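Local coordinates for protein putative DD-carboxypeptidase TP_0574 (Treponema pallidum, PDB 1O75) that binds penicillin and has zinc-dependent carboxypeptidase activity on synthetic depsipeptides, and may thereby limit the cross-linking of peptidoglycan, at residues F67-V78 with Y145-K156; S308-T316 with V326-K334. The protein carries 2 engineered substitutions. One frame throughout, in Å; residues are numbered along the deposited sequence.

Contact 1: F67-V78 with Y145-K156; sequences FQYAVEVLGEKV and YKITNVKVHGMK. With XE (xenon), chain G.
With CG anti to the carbonyl carbon in both Glu-72 and His-153 (chi1 -70° and -61°) and Glu-72 extended to CD, the carboxylate reaches the imidazole. His-153 NE2 donates to Glu-72 OE1 at 2.9 Å; the oxygen lies in the imidazole plane, whereas the donor stands above the carboxylate, the two planes being 56° apart. Lys-151, stretched out alongside, keeps NZ 4.1 Å from Glu-72 OE1, too far for a salt bridge. Further along, a classic beta bulge sets two residues, Thr-148 and Asn-149, opposite the single Leu-74. Leu-74 O takes a nearly straight bond from Thr-148 N at 2.7 Å and a longer one from Asn-149 N at 3.2 Å. Thr-148 CG2 covers Glu-76 CG; a water joins Thr-148 OG1 to Glu-76 OE2, which also bonds Ser-387 of the second subunit. Val-71 CG1 packs on Val-150 CG1 at 3.5 Å, under helix 60-65. Xenon, 3.7 Å from Lys-151 CB, sits in a pocket with Glu-72, Leu-74 and Met-104. In this strand pair the valines bury one face, while the other mixes Ala-70, Leu-74 and xenon with polar groups, among which the imidazole N-H and nearby Lys-151 amine give the Glu-72 carboxylate a polar setting.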
loop_
_atom_site.group_PDB
_atom_site.type_symbol
_atom_site.label_atom_id
_atom_site.label_comp_id
_atom_site.label_asym_id
_atom_site.label_seq_id
_atom_site.Cartn_x
_atom_site.Cartn_y
_atom_site.Cartn_z
ATOM N N PHE B 67 13.995 5.380 -16.835
ATOM C CA PHE B 67 14.364 4.166 -17.528
ATOM C C PHE B 67 13.811 4.027 -18.951
ATOM O O PHE B 67 14.565 3.750 -19.888
ATOM C CB PHE B 67 13.957 2.969 -16.676
ATOM C CG PHE B 67 14.668 2.917 -15.357
ATOM C CD1 PHE B 67 15.981 2.448 -15.283
ATOM C CD2 PHE B 67 14.050 3.385 -14.198
ATOM C CE1 PHE B 67 16.675 2.446 -14.063
ATOM C CE2 PHE B 67 14.736 3.392 -12.966
ATOM C CZ PHE B 67 16.050 2.920 -12.907
ATOM N N GLN B 68 12.504 4.220 -19.110
ATOM C CA GLN B 68 11.864 4.069 -20.418
ATOM C C GLN B 68 11.528 5.369 -21.134
ATOM O O GLN B 68 11.239 5.353 -22.337
ATOM C CB GLN B 68 10.563 3.258 -20.265
ATOM C CG GLN B 68 10.769 1.766 -20.107
ATOM C CD GLN B 68 10.943 1.088 -21.434
ATOM O OE1 GLN B 68 12.172 0.806 -21.790
ATOM N NE2 GLN B 68 9.965 0.841 -22.157
ATOM N N TYR B 69 11.553 6.484 -20.414
ATOM C CA TYR B 69 11.174 7.773 -20.990
ATOM C C TYR B 69 12.301 8.802 -21.100
ATOM O O TYR B 69 13.297 8.718 -20.372
ATOM C CB TYR B 69 10.032 8.369 -20.157
ATOM C CG TYR B 69 8.850 7.416 -20.018
ATOM C CD1 TYR B 69 7.844 7.360 -20.997
ATOM C CD2 TYR B 69 8.763 6.533 -18.938
ATOM C CE1 TYR B 69 6.769 6.426 -20.900
ATOM C CE2 TYR B 69 7.698 5.611 -18.830
ATOM C CZ TYR B 69 6.717 5.565 -19.819
ATOM O OH TYR B 69 5.711 4.635 -19.739
ATOM N N ALA B 70 12.114 9.771 -22.000
ATOM C CA ALA B 70 13.067 10.870 -22.216
ATOM C C ALA B 70 12.649 11.897 -21.179
ATOM O O ALA B 70 11.634 12.584 -21.333
ATOM C CB ALA B 70 12.922 11.443 -23.644
ATOM N N VAL B 71 13.431 12.008 -20.114
ATOM C CA VAL B 71 13.077 12.892 -19.007
ATOM C C VAL B 71 14.079 13.989 -18.694
ATOM O O VAL B 71 15.289 13.772 -18.795
ATOM C CB VAL B 71 12.941 12.058 -17.708
ATOM C CG1 VAL B 71 12.616 12.978 -16.500
ATOM C CG2 VAL B 71 11.898 10.967 -17.903
ATOM N N GLU B 72 13.574 15.155 -18.300
ATOM C CA GLU B 72 14.442 16.246 -17.855
ATOM C C GLU B 72 13.914 16.660 -16.496
ATOM O O GLU B 72 12.696 16.661 -16.264
ATOM C CB GLU B 72 14.384 17.472 -18.782
ATOM C CG GLU B 72 15.028 17.278 -20.138
ATOM C CD GLU B 72 14.904 18.525 -20.995
ATOM O OE1 GLU B 72 13.768 18.969 -21.256
ATOM O OE2 GLU B 72 15.943 19.072 -21.394
ATOM N N VAL B 73 14.820 17.004 -15.589
ATOM C CA VAL B 73 14.411 17.458 -14.280
ATOM C C VAL B 73 15.064 18.804 -14.011
ATOM O O VAL B 73 16.156 19.092 -14.504
ATOM C CB VAL B 73 14.804 16.454 -13.159
ATOM C CG1 VAL B 73 13.998 15.172 -13.311
ATOM C CG2 VAL B 73 16.277 16.130 -13.235
ATOM N N LEU B 74 14.353 19.632 -13.263
ATOM C CA LEU B 74 14.813 20.953 -12.871
ATOM C C LEU B 74 14.927 20.923 -11.353
ATOM O O LEU B 74 14.034 20.405 -10.675
ATOM C CB LEU B 74 13.776 22.007 -13.254
ATOM C CG LEU B 74 14.108 23.443 -12.842
ATOM C CD1 LEU B 74 15.189 23.972 -13.781
ATOM C CD2 LEU B 74 12.856 24.328 -12.929
ATOM N N GLY B 75 16.010 21.485 -10.822
ATOM C CA GLY B 75 16.188 21.513 -9.379
ATOM C C GLY B 75 16.745 22.827 -8.859
ATOM O O GLY B 75 17.318 23.610 -9.630
ATOM N N GLU B 76 16.569 23.072 -7.560
ATOM C CA GLU B 76 17.063 24.295 -6.928
ATOM C C GLU B 76 18.276 23.967 -6.071
ATOM O O GLU B 76 18.312 22.933 -5.388
ATOM C CB GLU B 76 16.000 24.924 -6.037
ATOM C CG GLU B 76 14.696 25.174 -6.722
ATOM C CD GLU B 76 13.670 25.793 -5.807
ATOM O OE1 GLU B 76 13.698 25.517 -4.587
ATOM O OE2 GLU B 76 12.818 26.544 -6.310
ATOM N N LYS B 77 19.262 24.856 -6.096
ATOM C CA LYS B 77 20.477 24.636 -5.322
ATOM C C LYS B 77 20.193 24.376 -3.856
ATOM O O LYS B 77 19.436 25.105 -3.205
ATOM C CB LYS B 77 21.430 25.834 -5.434
ATOM C CG LYS B 77 22.768 25.572 -4.733
ATOM C CD LYS B 77 23.557 26.862 -4.587
ATOM C CE LYS B 77 24.818 26.668 -3.764
ATOM N NZ LYS B 77 25.445 28.006 -3.481
ATOM N N VAL B 78 20.795 23.310 -3.343
ATOM C CA VAL B 78 20.635 22.947 -1.931
ATOM C C VAL B 78 21.608 23.761 -1.061
ATOM O O VAL B 78 22.802 23.801 -1.351
ATOM C CB VAL B 78 20.946 21.453 -1.718
ATOM C CG1 VAL B 78 21.050 21.153 -0.237
ATOM C CG2 VAL B 78 19.840 20.594 -2.368
ATOM N N TYR B 145 21.169 19.664 -6.200
ATOM C CA TYR B 145 19.964 20.445 -6.460
ATOM C C TYR B 145 18.740 19.617 -6.111
ATOM O O TYR B 145 18.678 18.459 -6.467
ATOM C CB TYR B 145 19.911 20.822 -7.942
ATOM C CG TYR B 145 21.015 21.758 -8.372
ATOM C CD1 TYR B 145 20.853 23.139 -8.288
ATOM C CD2 TYR B 145 22.231 21.261 -8.840
ATOM C CE1 TYR B 145 21.871 24.004 -8.657
ATOM C CE2 TYR B 145 23.260 22.120 -9.211
ATOM C CZ TYR B 145 23.067 23.490 -9.114
ATOM O OH TYR B 145 24.085 24.339 -9.476
ATOM N N LYS B 146 17.787 20.222 -5.414
ATOM C CA LYS B 146 16.551 19.550 -5.035
ATOM C C LYS B 146 15.571 19.612 -6.218
ATOM O O LYS B 146 15.213 20.699 -6.682
ATOM C CB LYS B 146 15.924 20.249 -3.837
ATOM C CG LYS B 146 14.552 19.709 -3.408
ATOM C CD LYS B 146 14.041 20.491 -2.214
ATOM C CE LYS B 146 12.528 20.657 -2.196
ATOM N NZ LYS B 146 11.848 19.698 -1.278
ATOM N N ILE B 147 15.148 18.445 -6.695
ATOM C CA ILE B 147 14.212 18.364 -7.820
ATOM C C ILE B 147 12.932 19.146 -7.556
ATOM O O ILE B 147 12.325 19.019 -6.493
ATOM C CB ILE B 147 13.870 16.887 -8.120
ATOM C CG1 ILE B 147 15.124 16.192 -8.647
ATOM C CG2 ILE B 147 12.688 16.800 -9.140
ATOM C CD1 ILE B 147 15.025 14.674 -8.760
ATOM N N THR B 148 12.532 19.991 -8.503
ATOM C CA THR B 148 11.288 20.740 -8.333
ATOM C C THR B 148 10.304 20.549 -9.502
ATOM O O THR B 148 9.095 20.750 -9.346
ATOM C CB THR B 148 11.539 22.248 -8.187
ATOM O OG1 THR B 148 12.258 22.720 -9.334
ATOM C CG2 THR B 148 12.324 22.536 -6.908
ATOM N N ASN B 149 10.828 20.175 -10.667
ATOM C CA ASN B 149 9.990 19.975 -11.851
ATOM C C ASN B 149 10.536 18.848 -12.691
ATOM O O ASN B 149 11.735 18.559 -12.664
ATOM C CB ASN B 149 9.952 21.236 -12.729
ATOM C CG ASN B 149 9.370 22.428 -12.018
ATOM O OD1 ASN B 149 8.165 22.678 -12.067
ATOM N ND2 ASN B 149 10.232 23.169 -11.324
ATOM N N VAL B 150 9.646 18.219 -13.457
ATOM C CA VAL B 150 10.041 17.138 -14.338
ATOM C C VAL B 150 9.317 17.358 -15.658
ATOM O O VAL B 150 8.175 17.830 -15.684
ATOM C CB VAL B 150 9.656 15.764 -13.762
ATOM C CG1 VAL B 150 10.092 14.661 -14.716
ATOM C CG2 VAL B 150 10.332 15.572 -12.392
ATOM N N LYS B 151 9.989 17.030 -16.748
ATOM C CA LYS B 151 9.413 17.200 -18.070
ATOM C C LYS B 151 9.690 15.903 -18.806
ATOM O O LYS B 151 10.840 15.482 -18.903
ATOM C CB LYS B 151 10.079 18.390 -18.774
ATOM C CG LYS B 151 9.551 18.701 -20.162
ATOM C CD LYS B 151 10.179 19.972 -20.717
ATOM C CE LYS B 151 10.042 20.039 -22.232
ATOM N NZ LYS B 151 10.706 21.250 -22.834
ATOM N N VAL B 152 8.627 15.247 -19.275
ATOM C CA VAL B 152 8.759 13.991 -19.997
ATOM C C VAL B 152 8.333 14.214 -21.460
ATOM O O VAL B 152 7.210 14.649 -21.717
ATOM C CB VAL B 152 7.884 12.920 -19.338
ATOM C CG1 VAL B 152 8.199 11.545 -19.950
ATOM C CG2 VAL B 152 8.134 12.921 -17.818
ATOM N N HIS B 153 9.216 13.893 -22.402
ATOM C CA HIS B 153 8.960 14.133 -23.827
ATOM C C HIS B 153 8.386 12.982 -24.628
ATOM O O HIS B 153 7.752 13.202 -25.669
ATOM C CB HIS B 153 10.249 14.538 -24.541
ATOM C CG HIS B 153 10.862 15.798 -24.026
ATOM N ND1 HIS B 153 10.770 17.076 -24.463
ATOM C CD2 HIS B 153 11.700 15.824 -22.932
ATOM C CE1 HIS B 153 11.552 17.844 -23.632
ATOM N NE2 HIS B 153 12.103 17.065 -22.717
ATOM N N GLY B 154 8.657 11.767 -24.164
ATOM C CA GLY B 154 8.220 10.589 -24.872
ATOM C C GLY B 154 8.948 9.338 -24.425
ATOM O O GLY B 154 9.476 9.261 -23.312
ATOM N N MET B 155 8.997 8.364 -25.316
ATOM C CA MET B 155 9.578 7.070 -25.019
ATOM C C MET B 155 10.923 6.839 -25.687
ATOM O O MET B 155 11.095 7.094 -26.879
ATOM C CB MET B 155 8.566 5.983 -25.416
ATOM C CG MET B 155 7.259 6.063 -24.598
ATOM S SD MET B 155 5.865 5.413 -25.530
ATOM C CE MET B 155 5.407 6.922 -26.419
ATOM N N LYS B 156 11.884 6.360 -24.904
ATOM C CA LYS B 156 13.228 6.130 -25.437
ATOM C C LYS B 156 13.325 4.917 -26.338
ATOM O O LYS B 156 14.079 4.939 -27.310
ATOM C CB LYS B 156 14.258 5.991 -24.293
ATOM C CG LYS B 156 14.517 7.273 -23.523
ATOM C CD LYS B 156 15.725 7.130 -22.573
ATOM C CE LYS B 156 15.489 6.076 -21.522
ATOM N NZ LYS B 156 16.691 5.821 -20.640
HETATM XE XE XE G . 12.068 20.299 -16.277
HETATM O O HOH W 1 12.214 25.494 -9.046
#

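Contact 2: S308-T316 with V326-K334; sequences SGPGYYRLT and VADVRFLPK
Arg-314 and Asp-328 supply the charged interaction, a side-on salt bridge between neighbours in a non-hydrogen-bonded pair. Arg-314 NE reaches Asp-328 OD1, on its syn lone pair, at 2.8 Å, and Arg-314 NH2 reaches Asp-328 OD2 at 2.8 Å with an N-H...O angle of 176°. Guanidinium and carboxylate are nearly coplanar, so the two bonds together fix the rotation of both groups. A bend at chi3 of Arg-314 (-69°) turns the guanidinium back across to the aspartate, and the aliphatic part of the arginine lies against Val-326, with Arg-314 CG 3.5 Å from Val-326 CG1.

Tyr-312 receives Arg-330 over one face of its ring. The arginine runs extended from CG to NE: Arg-330 CG makes a CH-pi contact 3.8 Å from the Tyr-312 ring centroid, offset toward the rim, and Arg-330 CD passes 3.3 Å from Tyr-312 OH. The guanidinium is turned only 19° from the ring plane, and Leu-332 CD2 covers one of its faces.

Apolar packing occupies the opposite face of the sheet. The rings of Tyr-313 and Phe-331 meet obliquely, Tyr-313 CD1 to Phe-331 CD2 at 3.6 Å, while Val-329 CG1 lies near both Tyr-313 CB and Leu-315 CD1. Tyr-313 OH donates to Gly-309 O at 2.6 Å, tying the ring to the loop before its own strand. This side faces strands 212-220, 229-237 and 293-298, and Phe-331 lines a xenon pocket with Tyr-260, Cys-296 and Gly-297.

Backbone bonding is regular, with paired N-H...O bonds at Gly-311 with Phe-331, Tyr-313 with Val-329 and Leu-315 with Ala-327. Together these features describe an antiparallel beta hairpin at the margin of a four-stranded sheet, packed face to face on a second sheet as in the beta sandwiches of the E-set clan.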
loop_
_atom_site.group_PDB
_atom_site.type_symbol
_atom_site.label_atom_id
_atom_site.label_comp_id
_atom_site.label_asym_id
_atom_site.label_seq_id
_atom_site.Cartn_x
_atom_site.Cartn_y
_atom_site.Cartn_z
ATOM N N SER B 308 -14.736 12.382 -24.716
ATOM C CA SER B 308 -14.845 11.205 -23.873
ATOM C C SER B 308 -15.843 11.515 -22.792
ATOM O O SER B 308 -16.198 12.658 -22.599
ATOM C CB SER B 308 -13.498 10.901 -23.223
ATOM O OG SER B 308 -13.142 11.982 -22.380
ATOM N N GLY B 309 -16.280 10.497 -22.071
ATOM C CA GLY B 309 -17.212 10.712 -20.986
ATOM C C GLY B 309 -17.454 9.387 -20.314
ATOM O O GLY B 309 -16.806 8.401 -20.663
ATOM N N PRO B 310 -18.372 9.318 -19.347
ATOM C CA PRO B 310 -18.652 8.057 -18.670
ATOM C C PRO B 310 -19.048 6.976 -19.696
ATOM O O PRO B 310 -19.535 7.289 -20.783
ATOM C CB PRO B 310 -19.816 8.409 -17.740
ATOM C CG PRO B 310 -19.596 9.883 -17.454
ATOM C CD PRO B 310 -19.224 10.408 -18.828
ATOM N N GLY B 311 -18.843 5.715 -19.350
ATOM C CA GLY B 311 -19.178 4.656 -20.280
ATOM C C GLY B 311 -18.181 3.503 -20.230
ATOM O O GLY B 311 -17.463 3.333 -19.247
ATOM N N TYR B 312 -18.146 2.733 -21.311
ATOM C CA TYR B 312 -17.303 1.558 -21.432
ATOM C C TYR B 312 -16.030 1.831 -22.183
ATOM O O TYR B 312 -16.044 2.365 -23.315
ATOM C CB TYR B 312 -18.069 0.445 -22.144
ATOM C CG TYR B 312 -19.255 -0.013 -21.358
ATOM C CD1 TYR B 312 -19.146 -1.049 -20.433
ATOM C CD2 TYR B 312 -20.481 0.647 -21.479
ATOM C CE1 TYR B 312 -20.232 -1.420 -19.647
ATOM C CE2 TYR B 312 -21.573 0.288 -20.687
ATOM C CZ TYR B 312 -21.439 -0.737 -19.781
ATOM O OH TYR B 312 -22.503 -1.050 -18.973
ATOM N N TYR B 313 -14.930 1.436 -21.551
ATOM C CA TYR B 313 -13.624 1.623 -22.126
ATOM C C TYR B 313 -12.884 0.302 -22.239
ATOM O O TYR B 313 -13.132 -0.643 -21.492
ATOM C CB TYR B 313 -12.767 2.578 -21.274
ATOM C CG TYR B 313 -13.211 4.019 -21.301
ATOM C CD1 TYR B 313 -14.295 4.456 -20.533
ATOM C CD2 TYR B 313 -12.550 4.946 -22.101
ATOM C CE1 TYR B 313 -14.700 5.802 -20.572
ATOM C CE2 TYR B 313 -12.945 6.266 -22.146
ATOM C CZ TYR B 313 -14.018 6.692 -21.379
ATOM O OH TYR B 313 -14.369 8.023 -21.438
ATOM N N ARG B 314 -11.967 0.264 -23.186
ATOM C CA ARG B 314 -11.115 -0.893 -23.386
ATOM C C ARG B 314 -9.719 -0.291 -23.314
ATOM O O ARG B 314 -9.392 0.594 -24.111
ATOM C CB ARG B 314 -11.347 -1.523 -24.767
ATOM C CG ARG B 314 -10.305 -2.576 -25.130
ATOM C CD ARG B 314 -10.850 -3.576 -26.168
ATOM N NE ARG B 314 -11.895 -4.423 -25.583
ATOM C CZ ARG B 314 -12.778 -5.122 -26.285
ATOM N NH1 ARG B 314 -12.759 -5.086 -27.621
ATOM N NH2 ARG B 314 -13.684 -5.854 -25.653
ATOM N N LEU B 315 -8.917 -0.759 -22.358
ATOM C CA LEU B 315 -7.552 -0.261 -22.158
ATOM C C LEU B 315 -6.555 -1.271 -22.714
ATOM O O LEU B 315 -6.667 -2.459 -22.444
ATOM C CB LEU B 315 -7.260 -0.089 -20.643
ATOM C CG LEU B 315 -8.369 0.524 -19.801
ATOM C CD1 LEU B 315 -7.909 0.693 -18.354
ATOM C CD2 LEU B 315 -8.769 1.859 -20.397
ATOM N N THR B 316 -5.578 -0.800 -23.472
ATOM C CA THR B 316 -4.574 -1.709 -23.993
ATOM C C THR B 316 -3.194 -1.260 -23.493
ATOM O O THR B 316 -2.719 -0.210 -23.886
ATOM C CB THR B 316 -4.584 -1.721 -25.545
ATOM O OG1 THR B 316 -5.882 -2.137 -25.997
ATOM C CG2 THR B 316 -3.529 -2.718 -26.096
ATOM N N VAL B 326 -5.075 -6.415 -22.532
ATOM C CA VAL B 326 -6.309 -5.677 -22.766
ATOM C C VAL B 326 -7.236 -5.805 -21.578
ATOM O O VAL B 326 -7.495 -6.908 -21.109
ATOM C CB VAL B 326 -7.046 -6.195 -24.049
ATOM C CG1 VAL B 326 -8.311 -5.384 -24.301
ATOM C CG2 VAL B 326 -6.122 -6.089 -25.267
ATOM N N ALA B 327 -7.764 -4.680 -21.118
ATOM C CA ALA B 327 -8.678 -4.686 -19.980
ATOM C C ALA B 327 -9.913 -3.849 -20.268
ATOM O O ALA B 327 -9.802 -2.725 -20.752
ATOM C CB ALA B 327 -7.965 -4.140 -18.732
ATOM N N ASP B 328 -11.085 -4.397 -19.965
ATOM C CA ASP B 328 -12.329 -3.673 -20.163
ATOM C C ASP B 328 -12.833 -3.157 -18.807
ATOM O O ASP B 328 -12.851 -3.897 -17.814
ATOM C CB ASP B 328 -13.387 -4.580 -20.797
ATOM C CG ASP B 328 -13.073 -4.919 -22.267
ATOM O OD1 ASP B 328 -12.174 -4.280 -22.845
ATOM O OD2 ASP B 328 -13.737 -5.811 -22.841
ATOM N N VAL B 329 -13.245 -1.896 -18.769
ATOM C CA VAL B 329 -13.732 -1.310 -17.530
ATOM C C VAL B 329 -14.860 -0.339 -17.827
ATOM O O VAL B 329 -14.954 0.203 -18.923
ATOM C CB VAL B 329 -12.583 -0.556 -16.788
ATOM C CG1 VAL B 329 -12.094 0.641 -17.619
ATOM C CG2 VAL B 329 -13.090 -0.055 -15.466
ATOM N N ARG B 330 -15.722 -0.115 -16.851
ATOM C CA ARG B 330 -16.823 0.823 -17.045
ATOM C C ARG B 330 -16.737 1.957 -16.025
ATOM O O ARG B 330 -16.536 1.706 -14.838
ATOM C CB ARG B 330 -18.175 0.111 -16.890
ATOM C CG ARG B 330 -19.372 1.056 -17.144
ATOM C CD ARG B 330 -20.689 0.448 -16.668
ATOM N NE ARG B 330 -21.752 1.450 -16.704
ATOM C CZ ARG B 330 -22.964 1.256 -16.192
ATOM N NH1 ARG B 330 -23.254 0.104 -15.603
ATOM N NH2 ARG B 330 -23.883 2.202 -16.286
ATOM N N PHE B 331 -16.853 3.196 -16.488
ATOM C CA PHE B 331 -16.837 4.331 -15.573
ATOM C C PHE B 331 -18.281 4.860 -15.510
ATOM O O PHE B 331 -18.868 5.216 -16.521
ATOM C CB PHE B 331 -15.874 5.420 -16.050
ATOM C CG PHE B 331 -14.428 4.974 -16.124
ATOM C CD1 PHE B 331 -13.887 4.154 -15.135
ATOM C CD2 PHE B 331 -13.594 5.434 -17.157
ATOM C CE1 PHE B 331 -12.526 3.790 -15.162
ATOM C CE2 PHE B 331 -12.233 5.086 -17.201
ATOM C CZ PHE B 331 -11.699 4.258 -16.196
ATOM N N LEU B 332 -18.835 4.886 -14.304
ATOM C CA LEU B 332 -20.205 5.317 -14.068
ATOM C C LEU B 332 -20.455 6.803 -14.248
ATOM O O LEU B 332 -19.535 7.614 -14.149
ATOM C CB LEU B 332 -20.632 4.901 -12.654
ATOM C CG LEU B 332 -20.685 3.381 -12.484
ATOM C CD1 LEU B 332 -20.754 3.022 -11.015
ATOM C CD2 LEU B 332 -21.901 2.822 -13.256
ATOM N N PRO B 333 -21.720 7.171 -14.521
ATOM C CA PRO B 333 -22.141 8.559 -14.717
ATOM C C PRO B 333 -21.985 9.305 -13.404
ATOM O O PRO B 333 -21.970 8.699 -12.329
ATOM C CB PRO B 333 -23.617 8.438 -15.093
ATOM C CG PRO B 333 -23.732 7.064 -15.649
ATOM C CD PRO B 333 -22.840 6.250 -14.760
ATOM N N LYS B 334 -21.888 10.622 -13.501
ATOM C CA LYS B 334 -21.755 11.478 -12.332
ATOM C C LYS B 334 -23.145 11.744 -11.777
ATOM O O LYS B 334 -24.061 12.063 -12.535
ATOM C CB LYS B 334 -21.117 12.808 -12.734
ATOM C CG LYS B 334 -20.858 13.744 -11.574
ATOM C CD LYS B 334 -20.257 15.056 -12.056
ATOM C CE LYS B 334 -19.810 15.924 -10.885
ATOM N NZ LYS B 334 -20.923 16.205 -9.930
#

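In the fold
After strand 8-16, helix 17-25, strand 53-56 and helix 60-65 the chain enters strand 69-85, then makes strands 91-98, 101-114, 120-124 and 137-140 before returning along 143-163. Contact 1 closes that excursion of 66 residues, pairing distant strands inside the large mixed beta-sheet of domain a. Contact 2 opens only afterwards, in domain C, and closes a short hairpin with nine residues between its segments. The two are therefore in series, neither nested nor crossed. The centres of contact 1 and contact 2 are about 31 Å apart. Strand 255-262 relates them: it touches Tyr-69 and Met-155 of contact 1 and pairs with strand 311-319 of contact 2.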